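Local atomic coordinates of acyl-CoA synthetase (AMP-forming)/AMP-acid ligase II-like protein (Dyadobacter fermentans, PDB entry 4GS5), a protein that belongs to the ATP-dependent AMP-binding enzymes and probably activates a carboxylic acid, perhaps a medium-chain fatty acid, as its adenylate for transfer to coenzyme A. Residues S199-F204 / E237-A242; R215-I220 / N233-I238; M166-L171 / K191-P196; L150-L155 / P174-Y179; L73-G78 / F124-M129. All blocks are in the same frame, centred on the assembly; numbering follows the deposited sequence.

In the fold
Along the chain from the N terminus, contact 5 comes first, closing a 45-residue loop between the end of helix 59-72 and strand 126-129. Contact 4 follows, joining strands 153-155 and 175-180. Contact 3 crosses it, because its helix 162-169 lies between those strands while its second segment lies on the end of strand 187-192 and the loop after it. The two meet through backbone bonds such as L193 N to V175 O. After contact 3 has closed, contact 1 spans 32 residues from strand 202-204 to the turn after strand 230-238. Contact 2, the hairpin of strands 217-221 and 230-238, nests between the outer ends of contact 1 and shares E237 and I238 with its second segment. Y179 of contact 4 reaches D234 of contact 2.

Contact 1: S199-F204 / E237-A242; sequences SELYVF and EIHGNA
A tight hairpin turn, H239 to A242, linking strands 230-238 and 242-248, meets strand 202-204 here, with V203 and A242 as an antiparallel non-hydrogen-bonded pair. Their CA atoms lie 4.0 Å apart, and the small methyl of A242 fits close against the strand, its CB 3.3 Å from Y202 O. Beyond this pair, F204 N donates to N241 O at 3.0 Å; the bond is bent (144° at the hydrogen), and the donor is tilted out of the carbonyl plane. G240 takes a positive phi (57°), which suits glycine at the turn.

Three side chains enclose the turn. L201 forks over it, CD1 resting on A242 CB at 4.1 Å while CD2 approaches H239 ND1 at 3.7 Å, the two side chains crossing at about a right angle. V203, with CG1 anti to its backbone N (chi1 -180°), brings that methyl to 3.5 Å from N241 O and sets CG2 against the A242 methyl. The F204 ring passes obliquely along the N241-A242 peptide, CD2 lying 3.7 Å from A242 N. Replacing F204 with alanine would keep the backbone bond but would probably open a gap beside that peptide and leave Y210 without its stacking partner.

Farther out, the F204 ring stacks on Y210, meets F243 and packs on L218 and I220 of strand 217-221, whereas the Y202 ring meets Y179 and F243. Backbone bonds of V203 to L190 and of Y202 to F243 place strand 202-204 between strands 187-192 and 242-248.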
# COMPACT_ATOMS: atom_id res chain seq x y z
N SER A 199 -2.06 14.32 4.87
CA SER A 199 -3.26 14.09 4.08
C SER A 199 -3.34 12.69 3.50
O SER A 199 -2.45 11.85 3.72
CB SER A 199 -3.39 15.12 2.96
OG SER A 199 -2.79 14.64 1.78
N GLU A 200 -4.42 12.43 2.79
CA GLU A 200 -4.61 11.12 2.18
C GLU A 200 -3.88 10.98 0.85
O GLU A 200 -3.80 9.88 0.31
CB GLU A 200 -6.10 10.80 1.99
CG GLU A 200 -6.82 10.35 3.26
CD GLU A 200 -7.67 11.45 3.87
OE1 GLU A 200 -7.62 12.59 3.35
OE2 GLU A 200 -8.38 11.18 4.86
N LEU A 201 -3.32 12.08 0.34
CA LEU A 201 -2.70 12.06 -0.98
C LEU A 201 -1.33 11.40 -0.94
O LEU A 201 -0.54 11.64 -0.03
CB LEU A 201 -2.56 13.47 -1.58
CG LEU A 201 -3.79 14.25 -2.03
CD1 LEU A 201 -3.34 15.60 -2.58
CD2 LEU A 201 -4.64 13.52 -3.09
N TYR A 202 -1.05 10.57 -1.93
CA TYR A 202 0.31 10.12 -2.18
C TYR A 202 0.89 11.05 -3.24
O TYR A 202 0.34 11.15 -4.33
CB TYR A 202 0.31 8.68 -2.69
CG TYR A 202 -0.10 7.63 -1.67
CD1 TYR A 202 0.82 7.08 -0.78
CD2 TYR A 202 -1.40 7.16 -1.63
CE1 TYR A 202 0.44 6.10 0.14
CE2 TYR A 202 -1.79 6.17 -0.72
CZ TYR A 202 -0.87 5.65 0.15
OH TYR A 202 -1.28 4.69 1.04
N VAL A 203 1.99 11.72 -2.94
CA VAL A 203 2.63 12.62 -3.89
C VAL A 203 3.71 11.89 -4.68
O VAL A 203 4.64 11.32 -4.10
CB VAL A 203 3.22 13.84 -3.17
CG1 VAL A 203 3.89 14.80 -4.16
CG2 VAL A 203 2.13 14.58 -2.36
N PHE A 204 3.58 11.89 -6.00
CA PHE A 204 4.52 11.19 -6.88
C PHE A 204 5.96 11.67 -6.72
O PHE A 204 6.24 12.86 -6.72
CB PHE A 204 4.09 11.35 -8.35
CG PHE A 204 2.86 10.55 -8.71
CD1 PHE A 204 2.90 9.15 -8.74
CD2 PHE A 204 1.66 11.20 -8.98
CE1 PHE A 204 1.76 8.41 -9.06
CE2 PHE A 204 0.50 10.47 -9.30
CZ PHE A 204 0.55 9.08 -9.35
N GLU A 237 -7.86 8.81 -7.95
CA GLU A 237 -8.13 10.10 -8.55
C GLU A 237 -6.84 10.89 -8.49
O GLU A 237 -6.31 11.13 -7.41
CB GLU A 237 -9.23 10.83 -7.80
CG GLU A 237 -10.62 10.37 -8.18
CD GLU A 237 -11.12 11.02 -9.47
OE1 GLU A 237 -10.39 11.88 -10.03
OE2 GLU A 237 -12.23 10.67 -9.92
N ILE A 238 -6.34 11.29 -9.65
CA ILE A 238 -5.13 12.12 -9.70
C ILE A 238 -5.46 13.61 -9.45
O ILE A 238 -6.47 14.11 -9.93
CB ILE A 238 -4.35 11.90 -11.02
CG1 ILE A 238 -3.75 10.48 -11.02
CG2 ILE A 238 -3.23 12.93 -11.19
CD1 ILE A 238 -3.09 10.07 -12.30
N HIS A 239 -4.61 14.28 -8.67
CA HIS A 239 -4.76 15.71 -8.41
C HIS A 239 -3.39 16.38 -8.56
O HIS A 239 -2.55 16.32 -7.64
CB HIS A 239 -5.24 15.94 -6.98
CG HIS A 239 -6.59 15.37 -6.69
ND1 HIS A 239 -6.76 14.16 -6.04
CD2 HIS A 239 -7.83 15.83 -6.95
CE1 HIS A 239 -8.05 13.90 -5.92
NE2 HIS A 239 -8.72 14.90 -6.47
N GLY A 240 -3.13 16.97 -9.71
CA GLY A 240 -1.79 17.48 -9.97
C GLY A 240 -0.80 16.33 -9.82
O GLY A 240 -1.09 15.21 -10.23
N ASN A 241 0.34 16.58 -9.20
CA ASN A 241 1.37 15.55 -9.07
C ASN A 241 1.20 14.60 -7.88
O ASN A 241 2.18 14.25 -7.21
CB ASN A 241 2.76 16.19 -9.02
CG ASN A 241 3.05 16.81 -7.67
OD1 ASN A 241 2.15 17.27 -6.97
ND2 ASN A 241 4.33 16.82 -7.30
N ALA A 242 -0.03 14.17 -7.62
CA ALA A 242 -0.35 13.34 -6.47
C ALA A 242 -1.63 12.58 -6.76
O ALA A 242 -2.35 12.91 -7.69
CB ALA A 242 -0.52 14.21 -5.19

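Contact 2: R215-I220 / N233-I238; sequences RGCLHI and NDLVEI
This is a beta-hairpin contact between strands 217-221 and 230-238, with C217 and L235 forming an antiparallel non-hydrogen-bonded pair. Two backbone bonds flank the pair: V236 N gives a nearly straight one to G216 O (3.2 Å, 172°), and L218 N reaches D234 O at 2.9 Å. D234 O also receives a CA-H contact from C217 CA at 3.2 Å. The axes of the short segments 217-220 and 233-238 lie at 96° to one another, so pairing across these segments is brief. G216 has a positive phi (89°) at which a side chain would press on the preceding carbonyl, which explains the glycine.

Just before the pair, R215 folds back at chi3 and presents its guanidinium edge to N233. NH1 and NH2 both donate to OD1, at 3.2 and 3.1 Å respectively, with that oxygen close to the guanidinium plane and the amide turned perpendicular to it. C217 SG lies over the centre of one guanidinium face. On the apolar side, L218 CB touches both methyls of V236, each of them, CG1 and CG2, at 3.9 Å.

D234 OD2 bonds to Y179 OH, away from the arginine. R215 NE also forms a salt bridge with D213. The positive charge therefore has an acidic partner of its own, and the neutral N233 amide adds a second grip that probably fixes the rotation of the guanidinium.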
# COMPACT_ATOMS: atom_id res chain seq x y z
N ARG A 215 -10.19 2.46 -17.03
CA ARG A 215 -10.96 2.09 -15.85
C ARG A 215 -10.82 3.14 -14.75
O ARG A 215 -11.57 3.15 -13.77
CB ARG A 215 -10.51 0.73 -15.31
CG ARG A 215 -10.61 -0.43 -16.31
CD ARG A 215 -9.92 -1.67 -15.75
NE ARG A 215 -8.51 -1.41 -15.45
CZ ARG A 215 -7.77 -2.15 -14.64
NH1 ARG A 215 -6.49 -1.85 -14.42
NH2 ARG A 215 -8.30 -3.20 -14.04
N GLY A 216 -9.83 4.01 -14.92
CA GLY A 216 -9.46 4.95 -13.88
C GLY A 216 -8.41 4.40 -12.93
O GLY A 216 -8.23 4.92 -11.84
N CYS A 217 -7.71 3.34 -13.35
CA CYS A 217 -6.68 2.70 -12.52
C CYS A 217 -5.28 3.23 -12.82
O CYS A 217 -4.89 3.40 -13.98
CB CYS A 217 -6.69 1.19 -12.71
SG CYS A 217 -8.11 0.30 -12.04
N LEU A 218 -4.50 3.42 -11.77
CA LEU A 218 -3.18 4.04 -11.88
C LEU A 218 -2.20 3.20 -12.69
O LEU A 218 -2.07 1.98 -12.48
CB LEU A 218 -2.60 4.27 -10.49
CG LEU A 218 -1.23 4.96 -10.38
CD1 LEU A 218 -1.28 6.38 -10.94
CD2 LEU A 218 -0.79 4.99 -8.91
N HIS A 219 -1.52 3.84 -13.62
CA HIS A 219 -0.31 3.23 -14.17
C HIS A 219 0.90 4.16 -13.98
O HIS A 219 0.76 5.38 -13.97
CB HIS A 219 -0.48 2.84 -15.63
CG HIS A 219 -0.77 3.99 -16.53
ND1 HIS A 219 0.16 4.95 -16.84
CD2 HIS A 219 -1.91 4.34 -17.18
CE1 HIS A 219 -0.38 5.85 -17.65
NE2 HIS A 219 -1.64 5.49 -17.88
N ILE A 220 2.08 3.57 -13.81
CA ILE A 220 3.28 4.36 -13.62
C ILE A 220 4.43 3.81 -14.46
O ILE A 220 4.45 2.63 -14.83
CB ILE A 220 3.71 4.47 -12.12
CG1 ILE A 220 4.03 3.10 -11.54
CG2 ILE A 220 2.62 5.18 -11.27
CD1 ILE A 220 2.81 2.28 -11.13
N ASN A 233 -4.12 -2.24 -10.49
CA ASN A 233 -5.57 -2.37 -10.45
C ASN A 233 -6.12 -1.47 -9.34
O ASN A 233 -7.20 -1.71 -8.81
CB ASN A 233 -6.00 -3.83 -10.25
CG ASN A 233 -5.58 -4.73 -11.41
OD1 ASN A 233 -5.81 -4.41 -12.58
ND2 ASN A 233 -4.98 -5.88 -11.09
N ASP A 234 -5.35 -0.43 -8.98
CA ASP A 234 -5.81 0.57 -8.02
C ASP A 234 -6.59 1.70 -8.69
O ASP A 234 -6.02 2.51 -9.42
CB ASP A 234 -4.64 1.17 -7.24
CG ASP A 234 -3.97 0.17 -6.31
OD1 ASP A 234 -4.65 -0.74 -5.79
OD2 ASP A 234 -2.75 0.30 -6.09
N LEU A 235 -7.89 1.77 -8.42
CA LEU A 235 -8.71 2.92 -8.77
C LEU A 235 -8.24 4.16 -7.99
O LEU A 235 -8.18 4.15 -6.76
CB LEU A 235 -10.16 2.63 -8.40
CG LEU A 235 -11.31 3.22 -9.19
CD1 LEU A 235 -11.31 2.69 -10.62
CD2 LEU A 235 -12.62 2.88 -8.48
N VAL A 236 -7.93 5.24 -8.71
CA VAL A 236 -7.39 6.44 -8.08
C VAL A 236 -8.01 7.71 -8.66
O VAL A 236 -8.60 7.69 -9.72
CB VAL A 236 -5.84 6.54 -8.23
CG1 VAL A 236 -5.15 5.25 -7.68
CG2 VAL A 236 -5.43 6.77 -9.69
N GLU A 237 -7.86 8.81 -7.95
CA GLU A 237 -8.13 10.10 -8.55
C GLU A 237 -6.84 10.89 -8.49
O GLU A 237 -6.31 11.13 -7.41
CB GLU A 237 -9.23 10.83 -7.80
CG GLU A 237 -10.62 10.37 -8.18
CD GLU A 237 -11.12 11.02 -9.47
OE1 GLU A 237 -10.39 11.88 -10.03
OE2 GLU A 237 -12.23 10.67 -9.92
N ILE A 238 -6.34 11.29 -9.65
CA ILE A 238 -5.13 12.12 -9.70
C ILE A 238 -5.46 13.61 -9.45
O ILE A 238 -6.47 14.11 -9.93
CB ILE A 238 -4.35 11.90 -11.02
CG1 ILE A 238 -3.75 10.48 -11.02
CG2 ILE A 238 -3.23 12.93 -11.19
CD1 ILE A 238 -3.09 10.07 -12.30

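Contact 3: M166-L171 / K191-P196; sequences MQISDL and KALNGP
I168 O, in the last turn of helix 162-169, accepts two hydrogen bonds, from N194 ND2 and from L171 N, both at 3.0 Å. The donors come from opposite faces of its carbonyl plane. ND2 stands 40° above that plane, yet the oxygen lies near the plane of the N194 amide, so the N-H points well (163° at the hydrogen). N194 CG sits between its own backbone N and carbonyl carbon (chi1 59°), which turns the amide in under the helix end.

Two waters extend the join. One links S169 OG to L193 O, bonding to the latter at 3.0 Å; the other donates to S169 O and accepts from G195 N. S169 OG is held as well by A165 O. Beneath this polar layer, I168 CG2 meets L193 CB at 3.9 Å, the two branched side chains crossing obliquely and packing with V175.

ND2 donates also to M173 O, and N194 OD1 accepts from V175 N. Asparagine suits the buried place because a single short head supplies donors and an acceptor: both ends of the amide are satisfied by backbone, which probably fixes its rotation and its flip state while tying the end of helix 162-169 and the start of strand 175-180 to the loop after strand 187-192.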
# COMPACT_ATOMS: atom_id res chain seq x y z
N MSE A 166 -3.18 8.11 14.80
CA MSE A 166 -3.37 9.12 15.85
C MSE A 166 -2.10 9.42 16.65
O MSE A 166 -1.84 10.58 17.00
CB MSE A 166 -4.51 8.72 16.80
CG MSE A 166 -5.90 8.77 16.18
SE MSE A 166 -6.53 10.59 15.89
CE MSE A 166 -7.48 10.33 14.20
N GLN A 167 -1.33 8.38 16.96
CA GLN A 167 -0.03 8.53 17.63
C GLN A 167 1.00 9.29 16.79
O GLN A 167 1.76 10.12 17.31
CB GLN A 167 0.56 7.16 17.98
CG GLN A 167 0.02 6.55 19.27
CD GLN A 167 0.60 5.17 19.54
OE1 GLN A 167 0.36 4.22 18.80
NE2 GLN A 167 1.37 5.06 20.61
N ILE A 168 1.05 8.98 15.50
CA ILE A 168 1.98 9.63 14.59
C ILE A 168 1.65 11.12 14.46
O ILE A 168 2.56 11.94 14.40
CB ILE A 168 1.99 8.95 13.22
CG1 ILE A 168 2.70 7.60 13.33
CG2 ILE A 168 2.69 9.84 12.20
CD1 ILE A 168 2.47 6.69 12.15
N SER A 169 0.36 11.45 14.44
CA SER A 169 -0.09 12.84 14.34
C SER A 169 0.46 13.70 15.46
O SER A 169 0.60 14.91 15.30
CB SER A 169 -1.62 12.94 14.39
OG SER A 169 -2.19 12.45 13.20
N ASP A 170 0.76 13.09 16.60
CA ASP A 170 1.25 13.85 17.73
C ASP A 170 2.77 13.89 17.90
O ASP A 170 3.27 14.48 18.86
CB ASP A 170 0.58 13.40 19.02
CG ASP A 170 -0.31 14.47 19.59
OD1 ASP A 170 0.18 15.28 20.42
OD2 ASP A 170 -1.49 14.52 19.19
N LEU A 171 3.50 13.27 16.96
CA LEU A 171 4.96 13.26 17.01
C LEU A 171 5.53 14.51 16.34
O LEU A 171 5.17 14.83 15.23
CB LEU A 171 5.52 12.02 16.33
CG LEU A 171 5.17 10.65 16.93
CD1 LEU A 171 5.75 9.52 16.06
CD2 LEU A 171 5.70 10.57 18.35
N LYS A 191 3.10 9.53 1.09
CA LYS A 191 2.05 10.20 1.86
C LYS A 191 2.63 10.85 3.12
O LYS A 191 3.41 10.24 3.83
CB LYS A 191 1.01 9.16 2.31
CG LYS A 191 -0.12 9.75 3.19
CD LYS A 191 -1.09 8.66 3.65
CE LYS A 191 -1.99 8.19 2.53
NZ LYS A 191 -2.90 7.09 2.99
N ALA A 192 2.25 12.09 3.41
CA ALA A 192 2.68 12.70 4.67
C ALA A 192 1.71 12.32 5.77
O ALA A 192 0.52 12.57 5.65
CB ALA A 192 2.77 14.26 4.52
N LEU A 193 2.21 11.73 6.86
CA LEU A 193 1.30 11.26 7.91
C LEU A 193 1.16 12.23 9.09
O LEU A 193 0.36 12.01 9.99
CB LEU A 193 1.70 9.88 8.43
CG LEU A 193 1.68 8.72 7.42
CD1 LEU A 193 2.28 7.44 8.08
CD2 LEU A 193 0.27 8.45 6.89
N ASN A 194 1.96 13.29 9.11
CA ASN A 194 1.78 14.31 10.15
C ASN A 194 2.32 15.65 9.67
O ASN A 194 2.75 15.77 8.52
CB ASN A 194 2.43 13.90 11.50
CG ASN A 194 3.93 13.62 11.37
OD1 ASN A 194 4.56 13.96 10.37
ND2 ASN A 194 4.51 13.01 12.40
N GLY A 195 2.27 16.67 10.52
CA GLY A 195 2.66 18.01 10.12
C GLY A 195 1.49 18.68 9.42
O GLY A 195 0.46 18.04 9.14
N PRO A 196 1.64 19.97 9.08
CA PRO A 196 0.48 20.67 8.53
C PRO A 196 0.11 20.17 7.13
O PRO A 196 -0.99 20.44 6.69
CB PRO A 196 0.92 22.14 8.52
CG PRO A 196 2.41 22.09 8.42
CD PRO A 196 2.83 20.84 9.19
O HOH W 1 -2.01 13.69 10.76
O HOH W 2 0.55 16.34 12.82

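Contact 4: L150-L155 / P174-Y179; sequences LGKVLL and PVYQSY
V153 and V175 begin a parallel pairing of strands 153-155 and 175-180, in which every inward backbone group finds a mate. V153 N donates to P174 O at 3.0 Å, Y176 N to V153 O at 2.9 Å, L155 N to Y176 O at 2.8 Å and S178 N to L155 O at 2.9 Å. P174, having no N-H, suits the start of the strand as an acceptor alone. On their outer edges, L154 pairs with V127 and M129, while V175 and Q177 pair with L193 and K191.

At the edge of the contact K152 NZ donates to a water, 2.8 Å away, that also bonds to Y176 OH; the amine has L73 O besides. The long aliphatic chain of K152 brings CD obliquely up to CE2 of the Y176 ring. With CG anti to its backbone N (chi1 177°), L154 brings CD1 to 3.3 Å from S178 OG and 3.9 Å from Y176 CB; that hydroxyl has a weak hydrogen bond with H187 ND1.

The two parallel strands are connected through helix 162-169. Buried Q177 spends its whole amide on backbone, OE1 accepting from V160 N and NE2 donating to A158 O and G156 O, which probably fixes its orientation.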
# COMPACT_ATOMS: atom_id res chain seq x y z
N LEU A 150 14.86 8.88 15.98
CA LEU A 150 14.80 8.33 14.62
C LEU A 150 15.02 9.42 13.55
O LEU A 150 15.38 9.10 12.41
CB LEU A 150 13.47 7.63 14.37
CG LEU A 150 13.17 6.39 15.23
CD1 LEU A 150 11.74 5.90 15.00
CD2 LEU A 150 14.17 5.27 14.94
N GLY A 151 14.83 10.69 13.92
CA GLY A 151 15.00 11.80 12.99
C GLY A 151 13.83 12.00 12.03
O GLY A 151 13.06 12.97 12.13
N LYS A 152 13.70 11.10 11.07
CA LYS A 152 12.58 11.16 10.14
C LYS A 152 12.28 9.74 9.65
O LYS A 152 13.21 8.98 9.36
CB LYS A 152 12.84 12.18 9.02
CG LYS A 152 12.92 11.68 7.61
CD LYS A 152 12.80 12.83 6.56
CE LYS A 152 13.38 14.15 7.02
NZ LYS A 152 13.53 15.09 5.84
N VAL A 153 11.01 9.37 9.63
CA VAL A 153 10.64 7.97 9.44
C VAL A 153 9.88 7.74 8.13
O VAL A 153 8.89 8.44 7.84
CB VAL A 153 9.74 7.48 10.59
CG1 VAL A 153 9.30 6.04 10.36
CG2 VAL A 153 10.46 7.61 11.92
N LEU A 154 10.35 6.79 7.34
CA LEU A 154 9.60 6.32 6.19
C LEU A 154 9.00 4.95 6.50
O LEU A 154 9.73 3.99 6.79
CB LEU A 154 10.49 6.26 4.96
CG LEU A 154 9.79 5.71 3.72
CD1 LEU A 154 8.69 6.64 3.27
CD2 LEU A 154 10.77 5.48 2.60
N LEU A 155 7.67 4.86 6.46
CA LEU A 155 6.99 3.60 6.71
C LEU A 155 6.66 2.88 5.41
O LEU A 155 6.23 3.50 4.45
CB LEU A 155 5.70 3.85 7.51
CG LEU A 155 5.87 4.42 8.92
CD1 LEU A 155 4.53 4.68 9.59
CD2 LEU A 155 6.72 3.47 9.78
N PRO A 174 8.96 14.30 11.28
CA PRO A 174 8.37 13.98 9.98
C PRO A 174 8.22 12.48 9.77
O PRO A 174 9.21 11.76 9.84
CB PRO A 174 9.39 14.54 8.96
CG PRO A 174 10.29 15.41 9.73
CD PRO A 174 10.27 14.97 11.15
N VAL A 175 6.99 12.02 9.50
CA VAL A 175 6.72 10.62 9.20
C VAL A 175 5.95 10.52 7.88
O VAL A 175 4.97 11.25 7.65
CB VAL A 175 5.89 9.97 10.33
CG1 VAL A 175 5.63 8.53 10.02
CG2 VAL A 175 6.62 10.09 11.68
N TYR A 176 6.40 9.61 7.01
CA TYR A 176 5.83 9.44 5.68
C TYR A 176 5.50 7.98 5.50
O TYR A 176 6.03 7.14 6.23
CB TYR A 176 6.84 9.84 4.60
CG TYR A 176 7.29 11.27 4.71
CD1 TYR A 176 6.60 12.29 4.05
CD2 TYR A 176 8.41 11.60 5.46
CE1 TYR A 176 7.02 13.60 4.15
CE2 TYR A 176 8.83 12.90 5.56
CZ TYR A 176 8.14 13.90 4.91
OH TYR A 176 8.57 15.20 5.02
N GLN A 177 4.63 7.68 4.55
CA GLN A 177 4.36 6.29 4.17
C GLN A 177 4.49 6.13 2.66
O GLN A 177 4.04 6.99 1.91
CB GLN A 177 2.98 5.80 4.66
CG GLN A 177 2.78 4.29 4.41
CD GLN A 177 1.73 3.66 5.31
OE1 GLN A 177 0.78 4.31 5.72
NE2 GLN A 177 1.91 2.38 5.64
N SER A 178 5.14 5.05 2.24
CA SER A 178 5.39 4.78 0.82
C SER A 178 4.19 4.18 0.11
O SER A 178 3.39 3.45 0.71
CB SER A 178 6.52 3.75 0.68
OG SER A 178 7.73 4.26 1.21
N TYR A 179 4.06 4.48 -1.17
CA TYR A 179 3.24 3.67 -2.07
C TYR A 179 4.19 3.11 -3.12
O TYR A 179 4.94 3.87 -3.74
CB TYR A 179 2.16 4.52 -2.75
CG TYR A 179 1.40 3.78 -3.84
CD1 TYR A 179 0.26 3.05 -3.54
CD2 TYR A 179 1.80 3.84 -5.18
CE1 TYR A 179 -0.46 2.38 -4.55
CE2 TYR A 179 1.10 3.19 -6.18
CZ TYR A 179 -0.03 2.46 -5.86
OH TYR A 179 -0.73 1.82 -6.86
O HOH W 3 11.31 15.49 4.22

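Contact 5: L73-G78 / F124-M129; sequences LSLGPG and FDFVAM
L73, the first residue to leave helix 59-72, points CD1 at the F126 ring, 3.9 Å from CE1. S74 follows with positive phi as the C-prime residue of a Schellman motif, and this reversal swings the chain so that the next leucine faces the same phenylalanine. L75 CD1 then stands almost squarely over the F126 ring, 3.7 Å from the centroid and 10° off the normal, a CH-pi contact touching all six ring carbons. Its other branch, CD2, rests 4.0 Å from F126 CB. The ring is carried to this place by F126 CG lying anti to the backbone N (chi1 -180°). At G78, whose positive phi (97°) suits glycine, the carbonyl only passes D125 OD2; D125 OD1 forms a salt bridge with R80.

F126 also meets the W104 ring and packs on M95 and L154. A serine in place of F126 would probably leave L75 CD1 without its ring face and open a gap between the two leucines and W104.

A Schellman-capped helix end thus leads into a loop, between helix 59-72 and strand 80-83, that packs on F126 of the adjacent, parallel strand 126-129, as an alpha/beta fold places helix ends and loops against its sheet.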
# COMPACT_ATOMS: atom_id res chain seq x y z
N LEU A 73 13.31 13.34 0.09
CA LEU A 73 13.38 13.50 1.55
C LEU A 73 14.59 14.34 2.00
O LEU A 73 14.85 14.46 3.20
CB LEU A 73 13.34 12.14 2.26
CG LEU A 73 12.08 11.30 1.99
CD1 LEU A 73 12.19 9.90 2.58
CD2 LEU A 73 10.83 12.01 2.51
N SER A 74 15.32 14.91 1.04
CA SER A 74 16.49 15.74 1.34
C SER A 74 17.49 15.04 2.26
O SER A 74 17.90 15.59 3.28
CB SER A 74 16.09 17.09 1.94
OG SER A 74 15.27 17.79 1.03
N LEU A 75 17.89 13.84 1.86
CA LEU A 75 18.83 13.06 2.65
C LEU A 75 20.18 13.04 1.94
O LEU A 75 20.48 12.12 1.17
CB LEU A 75 18.28 11.64 2.84
CG LEU A 75 16.87 11.59 3.44
CD1 LEU A 75 16.26 10.20 3.31
CD2 LEU A 75 16.89 12.05 4.90
N GLY A 76 21.00 14.06 2.21
CA GLY A 76 22.27 14.19 1.52
C GLY A 76 23.41 13.47 2.21
O GLY A 76 23.18 12.64 3.10
N PRO A 77 24.66 13.78 1.82
CA PRO A 77 25.82 13.12 2.42
C PRO A 77 25.91 13.36 3.93
O PRO A 77 25.68 14.47 4.42
CB PRO A 77 27.01 13.80 1.71
CG PRO A 77 26.46 14.28 0.42
CD PRO A 77 25.04 14.73 0.76
N GLY A 78 26.26 12.31 4.67
CA GLY A 78 26.41 12.42 6.11
C GLY A 78 25.16 11.95 6.84
O GLY A 78 25.17 11.78 8.06
N PHE A 124 19.67 9.21 14.90
CA PHE A 124 19.66 9.07 13.45
C PHE A 124 18.99 10.23 12.74
O PHE A 124 18.31 11.04 13.37
CB PHE A 124 18.99 7.74 13.08
CG PHE A 124 19.61 6.57 13.75
CD1 PHE A 124 20.83 6.08 13.31
CD2 PHE A 124 19.02 5.99 14.86
CE1 PHE A 124 21.44 5.01 13.95
CE2 PHE A 124 19.62 4.91 15.51
CZ PHE A 124 20.83 4.43 15.05
N ASP A 125 19.21 10.29 11.43
CA ASP A 125 18.61 11.31 10.58
C ASP A 125 17.52 10.70 9.73
O ASP A 125 16.71 11.41 9.15
CB ASP A 125 19.66 11.94 9.66
CG ASP A 125 20.77 12.63 10.44
OD1 ASP A 125 20.47 13.37 11.40
OD2 ASP A 125 21.95 12.41 10.12
N PHE A 126 17.52 9.38 9.64
CA PHE A 126 16.59 8.70 8.78
C PHE A 126 16.48 7.21 9.13
O PHE A 126 17.48 6.55 9.41
CB PHE A 126 16.99 8.85 7.32
CG PHE A 126 16.05 8.16 6.38
CD1 PHE A 126 14.73 8.56 6.29
CD2 PHE A 126 16.47 7.08 5.61
CE1 PHE A 126 13.84 7.92 5.44
CE2 PHE A 126 15.59 6.44 4.75
CZ PHE A 126 14.28 6.87 4.67
N VAL A 127 15.27 6.70 9.10
CA VAL A 127 15.07 5.27 9.23
C VAL A 127 13.87 4.83 8.41
O VAL A 127 12.86 5.55 8.37
CB VAL A 127 14.85 4.86 10.69
CG1 VAL A 127 13.65 5.58 11.27
CG2 VAL A 127 14.68 3.33 10.80
N ALA A 128 13.98 3.68 7.75
CA ALA A 128 12.80 3.11 7.08
C ALA A 128 12.37 1.90 7.88
O ALA A 128 13.21 1.12 8.32
CB ALA A 128 13.11 2.73 5.64
N MSE A 129 11.07 1.74 8.10
CA MSE A 129 10.61 0.62 8.89
C MSE A 129 9.17 0.29 8.56
O MSE A 129 8.54 0.98 7.76
CB MSE A 129 10.79 0.92 10.39
CG MSE A 129 9.93 2.04 10.94
SE MSE A 129 10.32 2.39 12.86
CE MSE A 129 12.22 2.70 12.74